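Local coordinates for diaminopimelate decarboxylase (Psychromonas ingrahamii, PDB 4XG1), which probably catalyses the pyridoxal-phosphate-dependent decarboxylation of meso-2,6-diaminopimelate to L-lysine, the last step of lysine biosynthesis by the diaminopimelate pathway, at residues K24-P29 with R389-L394; A30-R35 with I393-E398; A36-H41 with A278-A283. One frame throughout, in Å; residues are numbered along the deposited sequence.

How the contacts relate
Three consecutive pieces of chain, 24-29, 30-35 and 36-41, each find a partner far along the sequence. Contacts 1 and 2, with centres about 10 Å apart, share Ile-393 and Leu-394 of strand 391-396; Ala-391 O accepts a probable hydrogen bond from Tyr-31 N at 2.9 Å, and Glu-392 OE2 lies 2.7 Å from Tyr-33 OH. Contact 3, centred about 11 Å from contact 2, follows where strand 30-34 runs into helix 35-49, and Ser-34 N probably bonds to Ala-283 O (2.9 Å). Contact 3 borders the active site: the side chain of Ala-278 is about 5 Å from the bound pyridoxal-phosphate-lysine adduct, whereas contact 1 lies away from the annotated sites.

Contact 1: K24-P29 with R389-L394; sequences KKTGTP and RAAEIL
Thr-26 and Ile-393 reach toward each other tip to tip, with Thr-26 CG2 3.5 Å from Ile-393 CD1. The threonine also sets its hydroxyl against the strand: OG1 touches Ala-391 CB at 3.4 Å, a van der Waals contact of the hydroxyl oxygen with a methyl, not a hydrogen bond. With OG1 anti to the backbone N (chi1 -165°), the two branches of Thr-26 divide between Ala-391 and Ile-393, whose side chains both face the helix end. Farther along, Pro-29 meets Ala-390 mainly through its backbone, Pro-29 O lying 3.6 Å from Ala-390 CB, while the ring adds a looser apolar touch from CG. This is where helix 19-26 stops and the chain turns into strand 30-34 of the C-terminal beta domain, laid over the start of strand 391-396. Gly-27 leaves the helix with positive phi (77°), and a cis peptide bond precedes Pro-29. Just outside, the guanidinium of Arg-406 ties the turn down, NH1 binding the carbonyl of Pro-29 and NH2 that of Thr-26. Thr-28 points away from strand 391-396 and bonds through OG1 to Asp-305, while Arg-389, turned from the helix, pairs with Glu-407 and reaches Asn-383 of the second subunit.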
ATOM      1  N   LYS B  24      -4.931 -24.116  -9.148  1.00 45.69           N
ATOM      2  CA  LYS B  24      -5.883 -24.537 -10.173  1.00 45.82           C
ATOM      3  C   LYS B  24      -7.277 -24.314  -9.638  1.00 46.76           C
ATOM      4  O   LYS B  24      -8.128 -23.835 -10.378  1.00 51.31           O
ATOM      5  CB  LYS B  24      -5.723 -26.010 -10.585  1.00 46.40           C
ATOM      6  N   LYS B  25      -7.505 -24.620  -8.358  1.00 44.21           N
ATOM      7  CA  LYS B  25      -8.814 -24.390  -7.764  1.00 46.04           C
ATOM      8  C   LYS B  25      -9.058 -22.879  -7.610  1.00 43.95           C
ATOM      9  O   LYS B  25     -10.081 -22.369  -8.048  1.00 45.02           O
ATOM     10  CB  LYS B  25      -9.019 -25.168  -6.427  1.00 52.35           C
ATOM     11  CG  LYS B  25      -8.528 -24.500  -5.128  1.00 57.75           C
ATOM     12  CD  LYS B  25      -8.988 -25.219  -3.851  1.00 57.85           C
ATOM     13  CE  LYS B  25      -8.121 -24.812  -2.653  1.00 55.00           C
ATOM     14  NZ  LYS B  25      -8.652 -25.345  -1.367  1.00 54.32           N
ATOM     15  N   THR B  26      -8.111 -22.179  -6.984  1.00 38.23           N
ATOM     16  CA  THR B  26      -8.295 -20.797  -6.572  1.00 31.32           C
ATOM     17  C   THR B  26      -8.038 -19.767  -7.671  1.00 23.68           C
ATOM     18  O   THR B  26      -8.526 -18.660  -7.588  1.00 20.37           O
ATOM     19  CB  THR B  26      -7.365 -20.475  -5.378  1.00 34.89           C
ATOM     20  OG1 THR B  26      -7.783 -19.255  -4.755  1.00 37.19           O
ATOM     21  CG2 THR B  26      -5.950 -20.306  -5.848  1.00 34.03           C
ATOM     22  N   GLY B  27      -7.223 -20.113  -8.657  1.00 19.56           N
ATOM     23  CA  GLY B  27      -6.718 -19.142  -9.616  1.00 16.25           C
ATOM     24  C   GLY B  27      -5.591 -18.271  -9.043  1.00 14.89           C
ATOM     25  O   GLY B  27      -5.309 -18.271  -7.844  1.00 14.17           O
ATOM     26  N   THR B  28      -4.989 -17.464  -9.895  1.00 13.21           N
ATOM     27  CA  THR B  28      -3.985 -16.515  -9.489  1.00 12.77           C
ATOM     28  C   THR B  28      -4.532 -15.090  -9.624  1.00 12.07           C
ATOM     29  O   THR B  28      -5.434 -14.865 -10.425  1.00 12.27           O
ATOM     30  CB  THR B  28      -2.740 -16.655 -10.388  1.00 12.91           C
ATOM     31  OG1 THR B  28      -3.125 -16.575 -11.768  1.00 12.27           O
ATOM     32  CG2 THR B  28      -2.101 -17.976 -10.123  1.00 12.82           C
ATOM     33  N   PRO B  29      -3.964 -14.118  -8.917  1.00 11.40           N
ATOM     34  CA  PRO B  29      -2.859 -14.320  -7.991  1.00 11.54           C
ATOM     35  C   PRO B  29      -3.302 -14.904  -6.703  1.00 11.35           C
ATOM     36  O   PRO B  29      -4.494 -14.781  -6.332  1.00 11.21           O
ATOM     37  CB  PRO B  29      -2.347 -12.908  -7.718  1.00 11.40           C
ATOM     38  CG  PRO B  29      -3.498 -12.035  -8.069  1.00 12.00           C
ATOM     39  CD  PRO B  29      -4.135 -12.697  -9.240  1.00 11.74           C
ATOM     40  N   ARG B 389      -8.225  -7.933  -4.129  1.00 12.10           N
ATOM     41  CA  ARG B 389      -7.182  -8.547  -3.377  1.00 13.98           C
ATOM     42  C   ARG B 389      -7.187 -10.067  -3.550  1.00 12.84           C
ATOM     43  O   ARG B 389      -8.249 -10.697  -3.664  1.00 13.76           O
ATOM     44  CB  ARG B 389      -7.204  -8.172  -1.873  1.00 16.42           C
ATOM     45  CG  ARG B 389      -6.475  -6.870  -1.657  1.00 18.76           C
ATOM     46  CD  ARG B 389      -6.286  -6.483  -0.208  1.00 21.41           C
ATOM     47  NE  ARG B 389      -7.466  -5.796   0.319  1.00 23.92           N
ATOM     48  CZ  ARG B 389      -7.455  -4.801   1.187  1.00 23.35           C
ATOM     49  NH1 ARG B 389      -8.609  -4.307   1.543  1.00 27.93           N
ATOM     50  NH2 ARG B 389      -6.336  -4.279   1.676  1.00 21.91           N
ATOM     51  N   ALA B 390      -5.982 -10.599  -3.536  1.00 11.08           N
ATOM     52  CA  ALA B 390      -5.707 -11.981  -3.779  1.00 10.48           C
ATOM     53  C   ALA B 390      -6.286 -12.890  -2.734  1.00  9.94           C
ATOM     54  O   ALA B 390      -6.552 -12.499  -1.608  1.00  9.10           O
ATOM     55  CB  ALA B 390      -4.198 -12.187  -3.797  1.00 10.64           C
ATOM     56  N   ALA B 391      -6.485 -14.121  -3.144  1.00 10.06           N
ATOM     57  CA  ALA B 391      -6.884 -15.170  -2.230  1.00 10.79           C
ATOM     58  C   ALA B 391      -5.673 -15.559  -1.445  1.00 11.18           C
ATOM     59  O   ALA B 391      -4.581 -15.461  -1.945  1.00 11.64           O
ATOM     60  CB  ALA B 391      -7.444 -16.369  -2.981  1.00 10.53           C
ATOM     61  N   GLU B 392      -5.878 -15.995  -0.219  1.00 11.93           N
ATOM     62  CA  GLU B 392      -4.813 -16.501   0.596  1.00 12.64           C
ATOM     63  C   GLU B 392      -5.202 -17.892   1.048  1.00 12.94           C
ATOM     64  O   GLU B 392      -6.314 -18.123   1.512  1.00 11.41           O
ATOM     65  CB  GLU B 392      -4.587 -15.601   1.808  1.00 13.36           C
ATOM     66  CG  GLU B 392      -3.982 -14.267   1.481  1.00 14.64           C
ATOM     67  CD  GLU B 392      -4.011 -13.315   2.635  1.00 17.18           C
ATOM     68  OE1 GLU B 392      -4.847 -12.398   2.623  1.00 19.12           O
ATOM     69  OE2 GLU B 392      -3.208 -13.459   3.581  1.00 22.66           O
ATOM     70  N   ILE B 393      -4.233 -18.809   0.926  1.00 14.46           N
ATOM     71  CA  ILE B 393      -4.429 -20.227   1.139  1.00 14.92           C
ATOM     72  C   ILE B 393      -3.425 -20.773   2.105  1.00 15.89           C
ATOM     73  O   ILE B 393      -2.229 -20.518   1.991  1.00 17.21           O
ATOM     74  CB  ILE B 393      -4.218 -20.966  -0.164  1.00 16.12           C
ATOM     75  CG1 ILE B 393      -5.231 -20.481  -1.174  1.00 17.21           C
ATOM     76  CG2 ILE B 393      -4.415 -22.478   0.012  1.00 16.42           C
ATOM     77  CD1 ILE B 393      -4.894 -20.924  -2.579  1.00 18.33           C
ATOM     78  N   LEU B 394      -3.904 -21.564   3.043  1.00 16.93           N
ATOM     79  CA  LEU B 394      -3.048 -22.187   4.036  1.00 17.09           C
ATOM     80  C   LEU B 394      -3.000 -23.688   3.800  1.00 18.68           C
ATOM     81  O   LEU B 394      -4.043 -24.354   3.843  1.00 17.53           O
ATOM     82  CB  LEU B 394      -3.593 -21.920   5.444  1.00 15.83           C
ATOM     83  CG  LEU B 394      -2.677 -22.374   6.585  1.00 15.11           C
ATOM     84  CD1 LEU B 394      -1.242 -21.872   6.446  1.00 14.70           C
ATOM     85  CD2 LEU B 394      -3.233 -21.885   7.893  1.00 15.47           C
TER

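Contact 2: A30-R35 with I393-E398; sequences AYIYSR and ILVDGE
Ile-32 and Val-395 form the apolar centre, their CG2 methyls 4.0 Å apart where the side chains cross obliquely. Ile-393 lies on the same face of the sheet, where Val-19, Val-22 and Val-23 of helix 19-26 pack on Ile-32. On the other face Leu-394 CD1 sits 3.6 Å from Tyr-33 CB; with its CG anti to the backbone N (chi1 -172°), Leu-394 swings this methyl close to the neighbouring strand. The Tyr-33 ring carries its hydroxyl away to Glu-392.

Between the two faces runs the backbone ladder. Tyr-31 O takes the N-H of Ile-393, Tyr-33 N gives to Ile-393 O, Tyr-33 O receives Val-395 N in a nearly straight bond (2.8 Å, 177° at the hydrogen), and Arg-35 N closes the series on Val-395 O.

At the polar edge Arg-35 and Asp-396 run alongside each other in the same direction. Arg-35 NH1 meets Asp-396 OD2 at 2.7 Å on its syn side but clear of the carboxylate plane; the oxygen is in the guanidinium plane, but the two flat groups are turned 78° apart, which makes this a single-bond salt bridge rather than a flat two-pronged one. Glu-39 holds Arg-35 NE, so the guanidinium is gripped from two carboxylates.

Alternating bonds from Tyr-33 to Ile-393 and Val-395 are the signature of parallel beta pairing, which here joins an N-terminal strand to a C-terminal one in the beta domain of this two-domain decarboxylase fold.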
ATOM      1  N   ALA B  30      -2.374 -15.577  -6.041  1.00 10.85           N
ATOM      2  CA  ALA B  30      -2.716 -16.258  -4.801  1.00 10.60           C
ATOM      3  C   ALA B  30      -1.534 -16.328  -3.870  1.00 10.28           C
ATOM      4  O   ALA B  30      -0.430 -16.679  -4.272  1.00 10.83           O
ATOM      5  CB  ALA B  30      -3.201 -17.653  -5.095  1.00 10.43           C
ATOM      6  N   TYR B  31      -1.762 -15.966  -2.623  1.00 10.13           N
ATOM      7  CA  TYR B  31      -0.757 -16.161  -1.587  1.00 10.14           C
ATOM      8  C   TYR B  31      -0.945 -17.549  -1.046  1.00 10.18           C
ATOM      9  O   TYR B  31      -2.090 -17.960  -0.801  1.00  9.49           O
ATOM     10  CB  TYR B  31      -0.940 -15.163  -0.447  1.00  9.62           C
ATOM     11  CG  TYR B  31      -0.261 -13.830  -0.693  1.00  9.48           C
ATOM     12  CD1 TYR B  31       1.111 -13.680  -0.477  1.00  9.03           C
ATOM     13  CD2 TYR B  31      -0.999 -12.702  -1.075  1.00  9.09           C
ATOM     14  CE1 TYR B  31       1.735 -12.483  -0.683  1.00  8.86           C
ATOM     15  CE2 TYR B  31      -0.370 -11.490  -1.257  1.00  8.76           C
ATOM     16  CZ  TYR B  31       0.986 -11.386  -1.071  1.00  8.88           C
ATOM     17  OH  TYR B  31       1.643 -10.165  -1.229  1.00  9.31           O
ATOM     18  N   ILE B  32       0.170 -18.248  -0.836  1.00 10.32           N
ATOM     19  CA  ILE B  32       0.117 -19.586  -0.281  1.00 11.17           C
ATOM     20  C   ILE B  32       1.036 -19.719   0.896  1.00 11.22           C
ATOM     21  O   ILE B  32       2.216 -19.363   0.799  1.00 11.34           O
ATOM     22  CB  ILE B  32       0.515 -20.621  -1.345  1.00 12.27           C
ATOM     23  CG1 ILE B  32      -0.514 -20.623  -2.469  1.00 12.81           C
ATOM     24  CG2 ILE B  32       0.545 -22.031  -0.745  1.00 12.76           C
ATOM     25  CD1 ILE B  32      -0.145 -21.489  -3.651  1.00 13.64           C
ATOM     26  N   TYR B  33       0.505 -20.219   1.995  1.00 11.66           N
ATOM     27  CA  TYR B  33       1.253 -20.293   3.249  1.00 12.71           C
ATOM     28  C   TYR B  33       1.412 -21.736   3.724  1.00 14.44           C
ATOM     29  O   TYR B  33       0.489 -22.548   3.586  1.00 14.01           O
ATOM     30  CB  TYR B  33       0.544 -19.507   4.338  1.00 12.56           C
ATOM     31  CG  TYR B  33       0.262 -18.046   4.004  1.00 12.99           C
ATOM     32  CD1 TYR B  33       1.274 -17.171   3.665  1.00 13.13           C
ATOM     33  CD2 TYR B  33      -1.046 -17.543   4.035  1.00 13.81           C
ATOM     34  CE1 TYR B  33       1.004 -15.853   3.358  1.00 13.34           C
ATOM     35  CE2 TYR B  33      -1.326 -16.238   3.717  1.00 13.53           C
ATOM     36  CZ  TYR B  33      -0.296 -15.391   3.385  1.00 13.55           C
ATOM     37  OH  TYR B  33      -0.576 -14.072   3.088  1.00 13.62           O
ATOM     38  N   SER B  34       2.599 -22.041   4.261  1.00 16.15           N
ATOM     39  CA  SER B  34       2.910 -23.330   4.891  1.00 16.82           C
ATOM     40  C   SER B  34       2.630 -23.317   6.362  1.00 16.11           C
ATOM     41  O   SER B  34       3.275 -22.619   7.096  1.00 15.80           O
ATOM     42  CB  SER B  34       4.385 -23.683   4.707  1.00 17.56           C
ATOM     43  OG  SER B  34       4.790 -24.681   5.645  1.00 18.99           O
ATOM     44  N   ARG B  35       1.679 -24.114   6.808  1.00 18.38           N
ATOM     45  CA  ARG B  35       1.418 -24.235   8.260  1.00 20.47           C
ATOM     46  C   ARG B  35       2.649 -24.724   9.033  1.00 21.68           C
ATOM     47  O   ARG B  35       2.991 -24.186  10.082  1.00 19.91           O
ATOM     48  CB  ARG B  35       0.321 -25.234   8.539  1.00 22.75           C
ATOM     49  CG  ARG B  35       0.261 -25.519  10.018  1.00 25.54           C
ATOM     50  CD  ARG B  35      -0.837 -26.481  10.386  1.00 29.15           C
ATOM     51  NE  ARG B  35      -1.029 -26.442  11.837  1.00 33.03           N
ATOM     52  CZ  ARG B  35      -1.937 -27.155  12.499  1.00 38.15           C
ATOM     53  NH1 ARG B  35      -2.758 -27.980  11.841  1.00 43.10           N
ATOM     54  NH2 ARG B  35      -2.023 -27.042  13.817  1.00 38.23           N
ATOM     55  N   ILE B 393      -4.233 -18.809   0.926  1.00 14.46           N
ATOM     56  CA  ILE B 393      -4.429 -20.227   1.139  1.00 14.92           C
ATOM     57  C   ILE B 393      -3.425 -20.773   2.105  1.00 15.89           C
ATOM     58  O   ILE B 393      -2.229 -20.518   1.991  1.00 17.21           O
ATOM     59  CB  ILE B 393      -4.218 -20.966  -0.164  1.00 16.12           C
ATOM     60  CG1 ILE B 393      -5.231 -20.481  -1.174  1.00 17.21           C
ATOM     61  CG2 ILE B 393      -4.415 -22.478   0.012  1.00 16.42           C
ATOM     62  CD1 ILE B 393      -4.894 -20.924  -2.579  1.00 18.33           C
ATOM     63  N   LEU B 394      -3.904 -21.564   3.043  1.00 16.93           N
ATOM     64  CA  LEU B 394      -3.048 -22.187   4.036  1.00 17.09           C
ATOM     65  C   LEU B 394      -3.000 -23.688   3.800  1.00 18.68           C
ATOM     66  O   LEU B 394      -4.043 -24.354   3.843  1.00 17.53           O
ATOM     67  CB  LEU B 394      -3.593 -21.920   5.444  1.00 15.83           C
ATOM     68  CG  LEU B 394      -2.677 -22.374   6.585  1.00 15.11           C
ATOM     69  CD1 LEU B 394      -1.242 -21.872   6.446  1.00 14.70           C
ATOM     70  CD2 LEU B 394      -3.233 -21.885   7.893  1.00 15.47           C
ATOM     71  N   VAL B 395      -1.798 -24.198   3.583  1.00 20.08           N
ATOM     72  CA  VAL B 395      -1.594 -25.603   3.360  1.00 22.70           C
ATOM     73  C   VAL B 395      -1.151 -26.334   4.621  1.00 27.40           C
ATOM     74  O   VAL B 395      -0.260 -25.889   5.351  1.00 27.60           O
ATOM     75  CB  VAL B 395      -0.562 -25.865   2.291  1.00 23.51           C
ATOM     76  CG1 VAL B 395      -0.315 -27.365   2.167  1.00 25.06           C
ATOM     77  CG2 VAL B 395      -1.053 -25.327   0.965  1.00 24.14           C
ATOM     78  N   ASP B 396      -1.828 -27.457   4.879  1.00 31.00           N
ATOM     79  CA  ASP B 396      -1.528 -28.322   6.008  1.00 30.16           C
ATOM     80  C   ASP B 396      -1.390 -29.763   5.511  1.00 31.95           C
ATOM     81  O   ASP B 396      -2.378 -30.411   5.147  1.00 32.92           O
ATOM     82  CB  ASP B 396      -2.631 -28.235   7.043  1.00 29.32           C
ATOM     83  CG  ASP B 396      -2.271 -28.959   8.292  1.00 34.21           C
ATOM     84  OD1 ASP B 396      -1.198 -29.641   8.258  1.00 34.94           O
ATOM     85  OD2 ASP B 396      -3.019 -28.815   9.311  1.00 32.50           O
ATOM     86  N   GLY B 397      -0.165 -30.246   5.474  1.00 32.49           N
ATOM     87  CA  GLY B 397       0.101 -31.576   4.979  1.00 34.55           C
ATOM     88  C   GLY B 397      -0.378 -31.754   3.565  1.00 35.92           C
ATOM     89  O   GLY B 397       0.247 -31.287   2.623  1.00 35.05           O
ATOM     90  N   GLU B 398      -1.520 -32.411   3.426  1.00 42.80           N
ATOM     91  CA  GLU B 398      -2.123 -32.650   2.114  1.00 46.96           C
ATOM     92  C   GLU B 398      -3.453 -31.925   1.945  1.00 41.04           C
ATOM     93  O   GLU B 398      -4.158 -32.153   0.965  1.00 41.15           O
ATOM     94  CB  GLU B 398      -2.290 -34.158   1.875  1.00 52.18           C
ATOM     95  CG  GLU B 398      -1.416 -34.680   0.743  1.00 59.39           C
ATOM     96  CD  GLU B 398      -1.584 -36.165   0.452  1.00 65.71           C
ATOM     97  OE1 GLU B 398      -1.404 -36.965   1.404  1.00 61.97           O
ATOM     98  OE2 GLU B 398      -1.850 -36.517  -0.736  1.00 64.96           O
TER

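Contact 3: A36-H41 with A278-A283; sequences ATIERH and AIMANA. With TME (propane), chain S.
His-41 and Ile-279 meet because the histidine turns CG anti to its own carbonyl carbon (chi1 -78°), bringing ND1 to the backbone oxygen of Ile-279. Met-280, bent at both chi2 and chi3, folds its sulfur back toward Ile-38 although its CB points away from the helix. These residues join helix 35-49 to the short helix 277-280, which follows strand 270-273 of the TIM barrel that binds pyridoxal phosphate; the helix begins at Arg-277, predicted to bind both cofactor and substrate.

Ile-38 packs in two directions through CG1: its contact with Ala-283 CB is tight at 3.5 Å, and Met-280 SD lies 3.8 Å from the same carbon. Beyond them, Leu-71 and Met-72 of helix 66-74 also touch Ile-38, extending the apolar layer. Thr-37 lays its CG2 methyl on Ala-283, 3.6 Å from CA, while OG1 is turned to Ser-34 and His-3.

The bound propane lies by Ala-36, Glu-39 and Arg-40, with Ala-36 O 3.3 Å from its C3 atom, Glu-39 OE1 3.3 Å from its C1 and Glu-39 CB close to its central carbon.

A single hydrogen bond links the segments, from His-41 ND1 to Ile-279 O at 3.2 Å. The carbonyl oxygen lies in the imidazole plane, at the ring edge, yet the nitrogen approaches from above the carbonyl plane, 43° out of it.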
ATOM      1  N   ALA B  36       3.306 -25.749   8.483  1.00 21.30           N
ATOM      2  CA  ALA B  36       4.459 -26.346   9.120  1.00 21.30           C
ATOM      3  C   ALA B  36       5.587 -25.321   9.247  1.00 20.08           C
ATOM      4  O   ALA B  36       6.207 -25.214  10.300  1.00 21.47           O
ATOM      5  CB  ALA B  36       4.942 -27.549   8.321  1.00 22.63           C
ATOM      6  N   THR B  37       5.856 -24.574   8.188  1.00 18.00           N
ATOM      7  CA  THR B  37       6.899 -23.576   8.244  1.00 17.40           C
ATOM      8  C   THR B  37       6.605 -22.519   9.284  1.00 19.23           C
ATOM      9  O   THR B  37       7.491 -22.085   9.979  1.00 19.54           O
ATOM     10  CB  THR B  37       7.061 -22.884   6.915  1.00 17.69           C
ATOM     11  OG1 THR B  37       7.262 -23.869   5.889  1.00 17.33           O
ATOM     12  CG2 THR B  37       8.246 -21.901   6.952  1.00 17.27           C
ATOM     13  N   ILE B  38       5.344 -22.106   9.410  1.00 20.44           N
ATOM     14  CA  ILE B  38       4.991 -21.086  10.403  1.00 20.98           C
ATOM     15  C   ILE B  38       5.272 -21.602  11.808  1.00 22.87           C
ATOM     16  O   ILE B  38       5.856 -20.909  12.665  1.00 23.25           O
ATOM     17  CB  ILE B  38       3.498 -20.688  10.304  1.00 19.12           C
ATOM     18  CG1 ILE B  38       3.255 -19.946   8.994  1.00 18.59           C
ATOM     19  CG2 ILE B  38       3.084 -19.813  11.459  1.00 18.83           C
ATOM     20  CD1 ILE B  38       1.810 -19.875   8.595  1.00 18.16           C
ATOM     21  N   GLU B  39       4.819 -22.827  12.050  1.00 25.58           N
ATOM     22  CA  GLU B  39       4.954 -23.455  13.362  1.00 25.63           C
ATOM     23  C   GLU B  39       6.430 -23.695  13.690  1.00 23.29           C
ATOM     24  O   GLU B  39       6.901 -23.334  14.741  1.00 21.06           O
ATOM     25  CB  GLU B  39       4.133 -24.744  13.382  1.00 26.42           C
ATOM     26  CG  GLU B  39       2.645 -24.419  13.476  1.00 26.71           C
ATOM     27  CD  GLU B  39       1.723 -25.621  13.501  1.00 25.93           C
ATOM     28  OE1 GLU B  39       2.130 -26.726  13.055  1.00 26.14           O
ATOM     29  OE2 GLU B  39       0.569 -25.432  13.937  1.00 22.77           O
ATOM     30  N   ARG B  40       7.152 -24.256  12.756  1.00 24.25           N
ATOM     31  CA  ARG B  40       8.559 -24.498  12.966  1.00 27.24           C
ATOM     32  C   ARG B  40       9.254 -23.210  13.343  1.00 28.49           C
ATOM     33  O   ARG B  40      10.040 -23.188  14.299  1.00 30.05           O
ATOM     34  CB  ARG B  40       9.188 -25.073  11.732  1.00 29.35           C
ATOM     35  CG  ARG B  40      10.561 -25.624  11.955  1.00 33.50           C
ATOM     36  CD  ARG B  40      11.047 -26.230  10.659  1.00 38.75           C
ATOM     37  NE  ARG B  40      11.604 -25.214   9.779  1.00 46.10           N
ATOM     38  CZ  ARG B  40      11.869 -25.375   8.477  1.00 57.48           C
ATOM     39  NH1 ARG B  40      11.588 -26.523   7.847  1.00 55.84           N
ATOM     40  NH2 ARG B  40      12.424 -24.366   7.796  1.00 59.10           N
ATOM     41  N   HIS B  41       8.957 -22.132  12.613  1.00 26.96           N
ATOM     42  CA  HIS B  41       9.654 -20.860  12.828  1.00 23.94           C
ATOM     43  C   HIS B  41       9.302 -20.225  14.161  1.00 21.90           C
ATOM     44  O   HIS B  41      10.164 -19.653  14.802  1.00 20.80           O
ATOM     45  CB  HIS B  41       9.427 -19.888  11.679  1.00 24.12           C
ATOM     46  CG  HIS B  41      10.252 -20.183  10.465  1.00 24.68           C
ATOM     47  ND1 HIS B  41      10.035 -19.559   9.262  1.00 25.42           N
ATOM     48  CD2 HIS B  41      11.276 -21.050  10.255  1.00 26.86           C
ATOM     49  CE1 HIS B  41      10.907 -20.003   8.368  1.00 27.67           C
ATOM     50  NE2 HIS B  41      11.664 -20.924   8.941  1.00 27.31           N
ATOM     51  N   ALA B 278      10.903 -12.869  10.687  1.00 12.49           N
ATOM     52  CA  ALA B 278      11.670 -14.096  10.888  1.00 13.81           C
ATOM     53  C   ALA B 278      10.748 -15.294  11.002  1.00 14.68           C
ATOM     54  O   ALA B 278      11.089 -16.402  10.578  1.00 13.61           O
ATOM     55  CB  ALA B 278      12.517 -13.984  12.119  1.00 14.35           C
ATOM     56  N   ILE B 279       9.543 -15.057  11.497  1.00 15.85           N
ATOM     57  CA  ILE B 279       8.552 -16.128  11.515  1.00 17.28           C
ATOM     58  C   ILE B 279       7.858 -16.332  10.182  1.00 16.14           C
ATOM     59  O   ILE B 279       7.693 -17.455   9.744  1.00 20.55           O
ATOM     60  CB  ILE B 279       7.530 -15.925  12.632  1.00 18.43           C
ATOM     61  CG1 ILE B 279       8.236 -16.091  13.967  1.00 16.92           C
ATOM     62  CG2 ILE B 279       6.387 -16.927  12.509  1.00 19.63           C
ATOM     63  CD1 ILE B 279       7.377 -15.714  15.145  1.00 16.63           C
ATOM     64  N   MET B 280       7.449 -15.274   9.516  1.00 15.56           N
ATOM     65  CA  MET B 280       6.521 -15.427   8.360  1.00 13.99           C
ATOM     66  C   MET B 280       7.115 -15.301   6.984  1.00 12.88           C
ATOM     67  O   MET B 280       6.545 -15.833   6.037  1.00 12.01           O
ATOM     68  CB  MET B 280       5.393 -14.418   8.475  1.00 13.42           C
ATOM     69  CG  MET B 280       4.450 -14.676   9.627  1.00 13.23           C
ATOM     70  SD  MET B 280       3.561 -16.224   9.509  1.00 13.06           S
ATOM     71  CE  MET B 280       2.997 -16.254   7.806  1.00 12.38           C
ATOM     72  N   ALA B 281       8.234 -14.600   6.840  1.00 12.96           N
ATOM     73  CA  ALA B 281       8.697 -14.240   5.492  1.00 14.26           C
ATOM     74  C   ALA B 281       8.709 -15.418   4.545  1.00 15.65           C
ATOM     75  O   ALA B 281       8.031 -15.434   3.523  1.00 16.78           O
ATOM     76  CB  ALA B 281      10.038 -13.593   5.541  1.00 14.44           C
ATOM     77  N   ASN B 282       9.444 -16.448   4.921  1.00 17.70           N
ATOM     78  CA  ASN B 282       9.609 -17.605   4.040  1.00 17.74           C
ATOM     79  C   ASN B 282       8.594 -18.704   4.313  1.00 16.62           C
ATOM     80  O   ASN B 282       8.664 -19.767   3.693  1.00 17.11           O
ATOM     81  CB  ASN B 282      11.032 -18.118   4.132  1.00 18.30           C
ATOM     82  CG  ASN B 282      12.009 -17.201   3.423  1.00 20.53           C
ATOM     83  OD1 ASN B 282      11.797 -16.828   2.268  1.00 20.76           O
ATOM     84  ND2 ASN B 282      13.086 -16.819   4.113  1.00 21.12           N
ATOM     85  N   ALA B 283       7.620 -18.427   5.179  1.00 15.17           N
ATOM     86  CA  ALA B 283       6.435 -19.285   5.327  1.00 14.89           C
ATOM     87  C   ALA B 283       5.343 -19.042   4.274  1.00 14.40           C
ATOM     88  O   ALA B 283       4.310 -19.707   4.331  1.00 14.31           O
ATOM     89  CB  ALA B 283       5.822 -19.142   6.705  1.00 15.15           C
TER
HETATM   90  C1  TME S 507       4.623 -28.677  12.103  1.00 25.19           C
HETATM   91  C2  TME S 507       5.917 -27.853  12.317  1.00 25.65           C
HETATM   92  C3  TME S 507       7.085 -28.199  11.381  1.00 24.45           C